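Local atomic coordinates of carboxylesterase SOBER1 (Arabidopsis thaliana, PDB entry 6AVX), a protein that hydrolyses carboxylic esters, preferring short acyl chains, shows phospholipase A2 activity on phosphatidylcholine and restrains the hypersensitive response to the bacterial effector AvrBsT. Residues H12-S17 with A54-W59; L67-P72 with L166-Q171. The protein carries 1 engineered substitution. One frame throughout, in Å; residues are numbered along the deposited sequence.

In the fold
Two contacts in an alpha/beta hydrolase illustrate how segments far apart in sequence are tied by a pair of hydrogen bonds with side chains filled in around them. Interaction 1 joins the loop after strand 7-11 to the end of strand 54-57 and is the larger, though both are partly buried; it has an aromatic pair at its inner end and a water at its outer one. Interaction 2 sets the turn of 67-72 against the short helix 167-171; it has no aromatic contact and relies on a carboxylate and aliphatic chains, with Lys-68 and Val-69 at the surface. They share no element, and their nearest atoms are about 8 Å apart, yet each passes near residues of the probable catalytic triad.

Interaction 1: H12-S17 with A54-W59; sequences HGLGDS and AVMRSW
His-12 meets Trp-59 twice. Its carbonyl O accepts the indole N-H, NE1 to O 2.8 Å, in the plane of the indole but bent at the hydrogen (137°), while its imidazole lies over the same nitrogen, with Trp-59 NE1 3.7 Å above the centre of one ring face. The planes are inclined at 34°, neither stacked nor edge-to-face. With chi1 at 67°, CG sits between the backbone N and the carbonyl carbon, folding the ring back over its own chain; ND1 then donates to Gly-13 O, and NE2 bonds to Ala-43 N, so both ring nitrogens are held. Gly-13 O also takes Asp-16 N, from the other face of its carbonyl plane, closing a type II turn. This turn belongs to the loop that leaves strand 7-11, the first in sequence of the central parallel sheet, in the alpha/beta-hydrolase fold. Leu-14 lays CD1 against Ser-58, 3.4 Å from its OG, which is hydrogen-bonded to Gln-109, the neighbour of the probable nucleophile Ser-108. At Gly-15 the backbones join: its N donates to Arg-57 O (2.7 Å), and one water bridges its O to Arg-57 N, donating to the former and accepting from the latter. Asp-16 O rests against the aliphatic part of Arg-57, 3.3 Å from CB, and also lies above the rim of the imidazole, on the face turned from Trp-59. Arg-57 runs extended from CG to NE past this oxygen, reaching Ser-17, whose CB is 4.0 Å from Arg-57 CD, and its NH2 goes on to Ala-43 O.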
# COMPACT_ATOMS: atom_id res chain seq x y z
N HIS A 12 7.85 -1.51 -1.63
CA HIS A 12 8.79 -0.87 -0.73
C HIS A 12 8.56 0.64 -0.65
O HIS A 12 7.85 1.24 -1.46
CB HIS A 12 10.23 -1.18 -1.17
CG HIS A 12 10.61 -0.56 -2.48
ND1 HIS A 12 10.89 0.78 -2.62
CD2 HIS A 12 10.76 -1.10 -3.72
CE1 HIS A 12 11.19 1.03 -3.89
NE2 HIS A 12 11.12 -0.09 -4.58
N GLY A 13 9.22 1.27 0.32
CA GLY A 13 9.17 2.70 0.52
C GLY A 13 10.24 3.46 -0.24
O GLY A 13 11.08 2.91 -0.95
N LEU A 14 10.21 4.78 -0.08
CA LEU A 14 11.07 5.66 -0.85
C LEU A 14 12.54 5.34 -0.63
O LEU A 14 13.01 5.29 0.51
CB LEU A 14 10.80 7.10 -0.40
CG LEU A 14 11.66 8.19 -1.02
CD1 LEU A 14 11.39 8.24 -2.51
CD2 LEU A 14 11.37 9.53 -0.33
N GLY A 15 13.27 5.15 -1.73
CA GLY A 15 14.69 4.90 -1.72
C GLY A 15 15.07 3.44 -1.58
O GLY A 15 16.24 3.10 -1.82
N ASP A 16 14.14 2.59 -1.18
CA ASP A 16 14.43 1.21 -0.83
C ASP A 16 14.34 0.35 -2.10
O ASP A 16 14.25 0.88 -3.21
CB ASP A 16 13.44 0.80 0.27
CG ASP A 16 13.93 -0.32 1.17
OD1 ASP A 16 15.01 -0.90 0.95
OD2 ASP A 16 13.19 -0.63 2.11
N SER A 17 14.34 -0.98 -1.96
CA SER A 17 14.26 -1.87 -3.12
C SER A 17 13.48 -3.12 -2.74
O SER A 17 13.24 -3.40 -1.56
CB SER A 17 15.65 -2.27 -3.62
OG SER A 17 16.26 -3.15 -2.70
N ALA A 54 17.36 14.72 -6.07
CA ALA A 54 18.26 13.57 -6.09
C ALA A 54 17.53 12.33 -6.60
O ALA A 54 16.35 12.12 -6.30
CB ALA A 54 18.81 13.31 -4.69
N VAL A 55 18.25 11.52 -7.34
CA VAL A 55 17.68 10.33 -7.96
C VAL A 55 17.83 9.14 -7.02
O VAL A 55 18.89 8.92 -6.42
CB VAL A 55 18.37 10.07 -9.31
CG1 VAL A 55 18.01 8.69 -9.86
CG2 VAL A 55 18.02 11.18 -10.31
N MET A 56 16.76 8.37 -6.89
CA MET A 56 16.74 7.18 -6.05
C MET A 56 15.54 6.35 -6.48
O MET A 56 14.69 6.83 -7.23
CB MET A 56 16.63 7.59 -4.57
CG MET A 56 15.40 8.44 -4.26
SD MET A 56 15.52 9.29 -2.68
CE MET A 56 16.89 10.41 -3.01
N ARG A 57 15.47 5.12 -6.01
CA ARG A 57 14.29 4.33 -6.32
C ARG A 57 13.09 5.00 -5.67
O ARG A 57 13.10 5.30 -4.46
CB ARG A 57 14.44 2.91 -5.81
CG ARG A 57 15.49 2.11 -6.52
CD ARG A 57 15.24 0.61 -6.35
NE ARG A 57 16.30 -0.20 -6.97
CZ ARG A 57 16.38 -0.45 -8.27
NH1 ARG A 57 17.41 -1.15 -8.73
NH2 ARG A 57 15.47 -0.03 -9.11
N SER A 58 12.05 5.25 -6.45
CA SER A 58 10.89 5.99 -5.97
C SER A 58 9.70 5.66 -6.85
O SER A 58 9.78 5.78 -8.07
CB SER A 58 11.17 7.48 -6.05
OG SER A 58 10.03 8.20 -5.66
N TRP A 59 8.59 5.24 -6.23
CA TRP A 59 7.42 4.89 -7.01
C TRP A 59 6.80 6.10 -7.71
O TRP A 59 6.26 5.96 -8.81
CB TRP A 59 6.36 4.22 -6.13
CG TRP A 59 6.79 2.89 -5.60
CD1 TRP A 59 7.11 2.59 -4.31
CD2 TRP A 59 6.99 1.69 -6.35
NE1 TRP A 59 7.50 1.28 -4.22
CE2 TRP A 59 7.43 0.70 -5.45
CE3 TRP A 59 6.83 1.34 -7.69
CZ2 TRP A 59 7.73 -0.60 -5.86
CZ3 TRP A 59 7.13 0.06 -8.08
CH2 TRP A 59 7.57 -0.89 -7.17
O HOH W 1 17.52 4.29 -4.00

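Interaction 2: L67-P72 with L166-Q171. Engineered in segment 67-72: Leu-67 (natural residue Phe).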
# COMPACT_ATOMS: atom_id res chain seq x y z
N LEU A 67 4.77 13.92 5.50
CA LEU A 67 3.43 13.82 4.96
C LEU A 67 2.47 14.11 6.10
O LEU A 67 2.63 13.62 7.22
CB LEU A 67 3.16 12.43 4.37
CG LEU A 67 3.68 12.15 2.95
CD1 LEU A 67 2.94 12.98 1.92
CD2 LEU A 67 5.16 12.36 2.84
N LYS A 68 1.50 14.97 5.82
CA LYS A 68 0.57 15.46 6.81
C LYS A 68 -0.77 15.63 6.12
O LYS A 68 -0.90 15.45 4.91
CB LYS A 68 1.01 16.81 7.39
CG LYS A 68 1.82 16.67 8.63
CD LYS A 68 2.24 18.00 9.24
CE LYS A 68 1.07 18.78 9.81
NZ LYS A 68 1.00 20.14 9.23
N VAL A 69 -1.78 15.94 6.93
CA VAL A 69 -3.01 16.43 6.35
C VAL A 69 -2.69 17.76 5.69
O VAL A 69 -2.16 18.67 6.33
CB VAL A 69 -4.10 16.55 7.42
CG1 VAL A 69 -5.40 17.04 6.79
CG2 VAL A 69 -4.32 15.21 8.13
N GLY A 70 -2.96 17.85 4.40
CA GLY A 70 -2.70 19.07 3.65
C GLY A 70 -1.33 19.16 3.03
O GLY A 70 -0.99 20.21 2.47
N SER A 71 -0.53 18.10 3.11
CA SER A 71 0.77 18.12 2.46
C SER A 71 0.59 17.97 0.95
O SER A 71 -0.31 17.26 0.50
CB SER A 71 1.64 16.98 2.99
OG SER A 71 1.96 17.17 4.36
N PRO A 72 1.41 18.65 0.14
CA PRO A 72 1.27 18.52 -1.32
C PRO A 72 1.67 17.14 -1.83
O PRO A 72 2.57 16.48 -1.30
CB PRO A 72 2.22 19.60 -1.86
CG PRO A 72 3.20 19.84 -0.77
CD PRO A 72 2.45 19.62 0.51
N LEU A 166 2.82 11.57 9.35
CA LEU A 166 2.15 11.78 10.61
C LEU A 166 0.95 10.87 10.76
O LEU A 166 0.24 10.57 9.80
CB LEU A 166 1.67 13.22 10.76
CG LEU A 166 2.71 14.34 10.75
CD1 LEU A 166 2.15 15.47 11.58
CD2 LEU A 166 4.04 13.94 11.28
N PHE A 167 0.71 10.43 11.99
CA PHE A 167 -0.44 9.59 12.28
C PHE A 167 -1.73 10.21 11.75
O PHE A 167 -2.61 9.50 11.24
CB PHE A 167 -0.49 9.36 13.80
CG PHE A 167 -1.55 8.40 14.25
CD1 PHE A 167 -1.43 7.03 14.04
CD2 PHE A 167 -2.67 8.85 14.94
CE1 PHE A 167 -2.39 6.15 14.48
CE2 PHE A 167 -3.64 7.97 15.39
CZ PHE A 167 -3.50 6.62 15.16
N GLU A 168 -1.85 11.54 11.83
CA GLU A 168 -3.05 12.20 11.32
C GLU A 168 -3.24 11.99 9.82
O GLU A 168 -4.38 12.00 9.34
CB GLU A 168 -3.01 13.70 11.63
CG GLU A 168 -1.86 14.45 10.96
CD GLU A 168 -2.12 15.94 10.86
OE1 GLU A 168 -1.80 16.54 9.80
OE2 GLU A 168 -2.65 16.52 11.83
N ALA A 169 -2.16 11.83 9.06
CA ALA A 169 -2.30 11.53 7.64
C ALA A 169 -2.90 10.15 7.43
O ALA A 169 -3.62 9.94 6.45
CB ALA A 169 -0.95 11.62 6.94
N GLY A 170 -2.61 9.21 8.33
CA GLY A 170 -3.25 7.91 8.25
C GLY A 170 -4.70 7.97 8.67
O GLY A 170 -5.58 7.42 8.00
N GLN A 171 -4.98 8.67 9.77
CA GLN A 171 -6.37 8.83 10.20
C GLN A 171 -7.22 9.49 9.12
O GLN A 171 -8.40 9.16 8.98
CB GLN A 171 -6.42 9.68 11.47
CG GLN A 171 -5.82 9.03 12.70
CD GLN A 171 -5.85 9.96 13.90
OE1 GLN A 171 -5.28 11.05 13.88
NE2 GLN A 171 -6.55 9.54 14.95
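A chi1 of 63° folds the Glu-168 side chain in over its own backbone, and from CG the chain runs extended to Val-69, where OE1 accepts the backbone N-H at 2.9 Å from N. The donor nitrogen comes to OE1 from the anti side, 24° out of the carboxylate plane. In Val-69 the CG2 branch, anti to the carbonyl carbon, is the one turned to the helix: it approaches Glu-168 OE1 to 3.3 Å and lies close to the Glu-168 carbonyl O. Two residues earlier, the Leu-67 carbonyl O receives Leu-166 N, 3.0 Å away and nearly straight at the hydrogen (163°). Leu-166 is the N-cap residue of helix 167-171, which follows the loop bearing the probable triad aspartate, Asp-162; the partner segment makes a type II turn, Lys-68 to Ser-71, in the loop leading to helix 75-94. The first turn of the helix thus faces this turn, with the methyl of Ala-169 set against the backbone, 4.1 Å from Lys-68 C. Lys-68 and Leu-166 run side by side in the same direction, with Lys-68 CG 3.2 Å from Leu-166 CD1, closer than usual van der Waals contact, so the exact fit there is doubtful. Beyond CD the lysine bends and crosses Glu-168; its NZ stays 4.6 Å from OE1, so the opposite charges probably attract without pairing directly. Leu-67, an engineered residue that replaces phenylalanine, turns its side chain end away from the helix and touches Trp-134 and Val-165.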